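Long-range contact in DisA protein (PDB 6CCA), which probably transfers methyl groups to carbon on disorazol polyketide intermediates, acting as a gem-dimethylating methyltransferase of a trans-acyltransferase assembly line: residues 298-309 and 325-336. Sequence-based numbering, arbitrary orientation.
Sequences ERFDVVLGANVV and LLKANGWLVLNE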
loop_
_atom_site.group_PDB
_atom_site.type_symbol
_atom_site.label_atom_id
_atom_site.label_comp_id
_atom_site.label_asym_id
_atom_site.label_seq_id
_atom_site.Cartn_x
_atom_site.Cartn_y
_atom_site.Cartn_z
ATOM N N GLU A 298 1.346 0.463 -25.650
ATOM C CA GLU A 298 2.672 -0.132 -25.658
ATOM C C GLU A 298 3.862 0.820 -25.635
ATOM O O GLU A 298 4.819 0.612 -26.295
ATOM C CB GLU A 298 2.841 -1.190 -26.751
ATOM C CG GLU A 298 2.913 -0.627 -28.119
ATOM C CD GLU A 298 3.727 -1.446 -29.109
ATOM O OE1 GLU A 298 4.621 -2.205 -28.771
ATOM O OE2 GLU A 298 3.471 -1.244 -30.267
ATOM N N ARG A 299 3.766 1.828 -24.802
ATOM C CA ARG A 299 4.800 2.797 -24.690
ATOM C C ARG A 299 5.839 2.490 -23.636
ATOM O O ARG A 299 6.906 2.978 -23.686
ATOM C CB ARG A 299 4.213 4.150 -24.372
ATOM C CG ARG A 299 4.889 5.176 -25.243
ATOM C CD ARG A 299 5.052 6.524 -24.631
ATOM N NE ARG A 299 6.431 6.927 -24.636
ATOM C CZ ARG A 299 6.810 8.168 -24.645
ATOM N NH1 ARG A 299 5.899 9.120 -24.690
ATOM N NH2 ARG A 299 8.080 8.446 -24.590
ATOM N N PHE A 300 5.452 1.688 -22.672
ATOM C CA PHE A 300 6.210 1.515 -21.466
ATOM C C PHE A 300 6.836 0.163 -21.319
ATOM O O PHE A 300 6.190 -0.800 -21.502
ATOM C CB PHE A 300 5.310 1.804 -20.266
ATOM C CG PHE A 300 4.894 3.223 -20.198
ATOM C CD1 PHE A 300 5.781 4.183 -19.838
ATOM C CD2 PHE A 300 3.664 3.600 -20.616
ATOM C CE1 PHE A 300 5.440 5.490 -19.836
ATOM C CE2 PHE A 300 3.304 4.919 -20.603
ATOM C CZ PHE A 300 4.205 5.853 -20.214
ATOM N N ASP A 301 8.106 0.158 -20.936
ATOM C CA ASP A 301 8.806 -1.084 -20.670
ATOM C C ASP A 301 8.430 -1.604 -19.293
ATOM O O ASP A 301 8.453 -2.811 -19.048
ATOM C CB ASP A 301 10.278 -0.816 -20.732
ATOM C CG ASP A 301 10.723 -0.442 -22.157
ATOM O OD1 ASP A 301 10.931 -1.388 -22.964
ATOM O OD2 ASP A 301 10.698 0.749 -22.496
ATOM N N VAL A 302 8.204 -0.683 -18.356
ATOM C CA VAL A 302 7.921 -1.034 -16.926
ATOM C C VAL A 302 6.875 -0.076 -16.419
ATOM O O VAL A 302 6.934 1.122 -16.717
ATOM C CB VAL A 302 9.185 -0.895 -16.003
ATOM C CG1 VAL A 302 8.898 -1.287 -14.559
ATOM C CG2 VAL A 302 10.345 -1.698 -16.517
ATOM N N VAL A 303 5.913 -0.617 -15.681
ATOM C CA VAL A 303 5.039 0.165 -14.862
ATOM C C VAL A 303 5.295 -0.161 -13.398
ATOM O O VAL A 303 5.225 -1.341 -13.011
ATOM C CB VAL A 303 3.594 -0.070 -15.187
ATOM C CG1 VAL A 303 2.678 0.710 -14.279
ATOM C CG2 VAL A 303 3.272 0.356 -16.591
ATOM N N LEU A 304 5.547 0.863 -12.587
ATOM C CA LEU A 304 5.773 0.740 -11.147
ATOM C C LEU A 304 4.593 1.314 -10.379
ATOM O O LEU A 304 4.121 2.438 -10.656
ATOM C CB LEU A 304 7.027 1.555 -10.757
ATOM C CG LEU A 304 7.214 1.790 -9.252
ATOM C CD1 LEU A 304 7.496 0.437 -8.591
ATOM C CD2 LEU A 304 8.384 2.713 -9.055
ATOM N N GLY A 305 4.091 0.547 -9.414
ATOM C CA GLY A 305 2.989 0.985 -8.534
ATOM C C GLY A 305 3.370 0.710 -7.111
ATOM O O GLY A 305 3.358 -0.460 -6.691
ATOM N N ALA A 306 3.695 1.744 -6.360
ATOM C CA ALA A 306 4.139 1.555 -5.010
ATOM C C ALA A 306 3.044 1.893 -4.102
ATOM O O ALA A 306 2.837 3.106 -3.822
ATOM C CB ALA A 306 5.357 2.454 -4.769
ATOM N N ASN A 307 2.293 0.875 -3.672
ATOM C CA ASN A 307 1.244 0.944 -2.670
ATOM C C ASN A 307 0.049 1.792 -3.124
ATOM O O ASN A 307 -0.493 2.544 -2.330
ATOM C CB ASN A 307 1.766 1.370 -1.260
ATOM C CG ASN A 307 2.495 0.207 -0.534
ATOM O OD1 ASN A 307 1.890 -0.775 -0.181
ATOM N ND2 ASN A 307 3.845 0.331 -0.340
ATOM N N VAL A 308 -0.274 1.740 -4.413
ATOM C CA VAL A 308 -1.329 2.514 -4.968
ATOM C C VAL A 308 -2.266 1.774 -5.946
ATOM O O VAL A 308 -3.447 2.136 -6.083
ATOM C CB VAL A 308 -0.703 3.728 -5.778
ATOM C CG1 VAL A 308 0.012 4.706 -4.835
ATOM C CG2 VAL A 308 0.257 3.241 -6.887
ATOM N N VAL A 309 -1.809 0.685 -6.600
ATOM C CA VAL A 309 -2.673 0.059 -7.611
ATOM C C VAL A 309 -3.946 -0.522 -7.000
ATOM O O VAL A 309 -5.003 -0.633 -7.695
ATOM C CB VAL A 309 -1.919 -1.036 -8.422
ATOM C CG1 VAL A 309 -2.823 -1.826 -9.357
ATOM C CG2 VAL A 309 -0.842 -0.368 -9.283
ATOM N N LEU A 325 -0.857 -0.119 -21.742
ATOM C CA LEU A 325 0.270 0.790 -21.688
ATOM C C LEU A 325 1.625 0.075 -21.819
ATOM O O LEU A 325 2.578 0.630 -22.357
ATOM C CB LEU A 325 0.295 1.545 -20.375
ATOM C CG LEU A 325 -0.838 2.568 -20.217
ATOM C CD1 LEU A 325 -1.054 2.983 -18.791
ATOM C CD2 LEU A 325 -0.560 3.797 -21.094
ATOM N N LEU A 326 1.715 -1.133 -21.257
ATOM C CA LEU A 326 2.989 -1.884 -21.310
ATOM C C LEU A 326 3.250 -2.494 -22.686
ATOM O O LEU A 326 2.328 -2.989 -23.351
ATOM C CB LEU A 326 2.913 -3.062 -20.332
ATOM C CG LEU A 326 3.223 -2.780 -18.864
ATOM C CD1 LEU A 326 2.964 -4.035 -18.051
ATOM C CD2 LEU A 326 4.660 -2.296 -18.660
ATOM N N LYS A 327 4.507 -2.501 -23.059
ATOM C CA LYS A 327 4.959 -3.355 -24.163
ATOM C C LYS A 327 4.740 -4.806 -23.807
ATOM O O LYS A 327 4.727 -5.203 -22.647
ATOM C CB LYS A 327 6.447 -3.133 -24.370
ATOM C CG LYS A 327 6.734 -1.752 -24.938
ATOM C CD LYS A 327 8.197 -1.472 -25.089
ATOM C CE LYS A 327 8.376 -0.004 -25.518
ATOM N NZ LYS A 327 9.834 0.259 -25.376
ATOM N N ALA A 328 4.571 -5.622 -24.841
ATOM C CA ALA A 328 4.681 -7.044 -24.658
ATOM C C ALA A 328 5.968 -7.367 -23.944
ATOM O O ALA A 328 7.034 -6.827 -24.258
ATOM C CB ALA A 328 4.606 -7.740 -26.054
ATOM N N ASN A 329 5.904 -8.328 -23.004
ATOM C CA ASN A 329 7.036 -8.669 -22.128
ATOM C C ASN A 329 7.621 -7.468 -21.314
ATOM O O ASN A 329 8.784 -7.517 -20.847
ATOM C CB ASN A 329 8.192 -9.207 -22.953
ATOM C CG ASN A 329 7.788 -10.455 -23.729
ATOM O OD1 ASN A 329 6.980 -11.205 -23.232
ATOM N ND2 ASN A 329 8.342 -10.668 -24.934
ATOM N N GLY A 330 6.769 -6.433 -21.096
ATOM C CA GLY A 330 7.087 -5.368 -20.156
ATOM C C GLY A 330 6.684 -5.858 -18.738
ATOM O O GLY A 330 5.841 -6.781 -18.566
ATOM N N TRP A 331 7.297 -5.253 -17.750
ATOM C CA TRP A 331 7.021 -5.659 -16.335
ATOM C C TRP A 331 6.096 -4.713 -15.593
ATOM O O TRP A 331 6.178 -3.474 -15.766
ATOM C CB TRP A 331 8.328 -5.707 -15.561
ATOM C CG TRP A 331 9.377 -6.691 -15.992
ATOM C CD1 TRP A 331 9.388 -7.475 -17.090
ATOM C CD2 TRP A 331 10.626 -6.858 -15.351
ATOM N NE1 TRP A 331 10.564 -8.208 -17.117
ATOM C CE2 TRP A 331 11.359 -7.806 -16.083
ATOM C CE3 TRP A 331 11.208 -6.277 -14.207
ATOM C CZ2 TRP A 331 12.631 -8.230 -15.696
ATOM C CZ3 TRP A 331 12.497 -6.667 -13.819
ATOM C CH2 TRP A 331 13.196 -7.680 -14.568
ATOM N N LEU A 332 5.223 -5.294 -14.777
ATOM C CA LEU A 332 4.569 -4.589 -13.693
ATOM C C LEU A 332 5.306 -4.893 -12.398
ATOM O O LEU A 332 5.605 -6.071 -12.127
ATOM C CB LEU A 332 3.138 -5.048 -13.617
ATOM C CG LEU A 332 2.341 -4.528 -12.431
ATOM C CD1 LEU A 332 2.230 -2.994 -12.489
ATOM C CD2 LEU A 332 0.934 -5.132 -12.403
ATOM N N VAL A 333 5.711 -3.853 -11.688
ATOM C CA VAL A 333 6.407 -4.006 -10.411
ATOM C C VAL A 333 5.490 -3.381 -9.359
ATOM O O VAL A 333 5.143 -2.154 -9.417
ATOM C CB VAL A 333 7.749 -3.281 -10.437
ATOM C CG1 VAL A 333 8.398 -3.403 -9.060
ATOM C CG2 VAL A 333 8.611 -3.857 -11.557
ATOM N N LEU A 334 5.021 -4.219 -8.441
ATOM C CA LEU A 334 4.171 -3.764 -7.339
ATOM C C LEU A 334 4.903 -3.834 -6.005
ATOM O O LEU A 334 5.611 -4.841 -5.738
ATOM C CB LEU A 334 2.910 -4.641 -7.250
ATOM C CG LEU A 334 1.989 -4.747 -8.422
ATOM C CD1 LEU A 334 0.911 -5.816 -8.237
ATOM C CD2 LEU A 334 1.339 -3.392 -8.676
ATOM N N ASN A 335 4.711 -2.796 -5.182
ATOM C CA ASN A 335 5.001 -2.857 -3.770
ATOM C C ASN A 335 3.678 -2.680 -3.061
ATOM O O ASN A 335 3.001 -1.620 -3.247
ATOM C CB ASN A 335 5.953 -1.739 -3.420
ATOM C CG ASN A 335 6.350 -1.735 -1.944
ATOM O OD1 ASN A 335 5.881 -2.564 -1.150
ATOM N ND2 ASN A 335 7.299 -0.854 -1.601
ATOM N N GLU A 336 3.240 -3.708 -2.368
ATOM C CA GLU A 336 1.912 -3.766 -1.806
ATOM C C GLU A 336 1.882 -4.331 -0.376
ATOM O O GLU A 336 2.660 -5.192 0.001
ATOM C CB GLU A 336 0.962 -4.664 -2.666
ATOM C CG GLU A 336 0.371 -3.959 -3.893
ATOM C CD GLU A 336 -0.722 -2.955 -3.496
ATOM O OE1 GLU A 336 -1.467 -3.159 -2.526
ATOM O OE2 GLU A 336 -0.851 -1.931 -4.162
HETATM O O HOH W 1 5.242 -4.467 -27.435
HETATM O O HOH W 2 0.519 -0.773 -5.961
HETATM O O HOH W 3 -0.779 -1.534 -0.279
#
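Glu298 lays its backbone against Lys327, its carbonyl O 3.3 Å from Lys327 CG, while its OE2 forms a salt bridge with Arg29. A water bonded to Glu298 OE1 also accepts from Ala328 N. Phe300 N then donates to Leu325 O, the carbonyl closing helix 315-325, and that oxygen also sits at the edge of the Phe300 ring. In return Phe300 O takes Lys327 N over 2.9 Å in a nearly straight bond (171° at the hydrogen). At the corner, the Asp301 carboxylate crosses the end of the extended Lys327 chain, which brings NZ to 3.0 Å from Asp301 OD2 on its syn side. Arg216 pairs with OD1 and the backbone N of Thr227 with OD2, which should balance much of the buried charge.

Past the type II turn 327-330 the strands run parallel, their axes 8° apart. Val303 N donates to Trp331 O and Val303 O accepts Val333 N; Gly305 N donates to Val333 O and Gly305 O accepts Asn335 N. Val302 and Leu304 meet the two branches of Val333 on the face covered by helix 196-216. On the other face, Val303 sets CG2 anti to its carbonyl carbon, within 3.6 Å of Leu326 CD2. Gly305 has no side chain on this face, and Val309 CG2 lies over it, 3.8 Å from Leu334 CD2. At the C-terminal end one water takes Val309 N, donates to Glu336 OE2 (also bonded to His310) and, weakly, to Gly305 O. Two neighbouring parallel strands joined through helix 315-325 form a beta-alpha-beta crossover, here in the central sheet of a Rossmann-like class I methyltransferase fold.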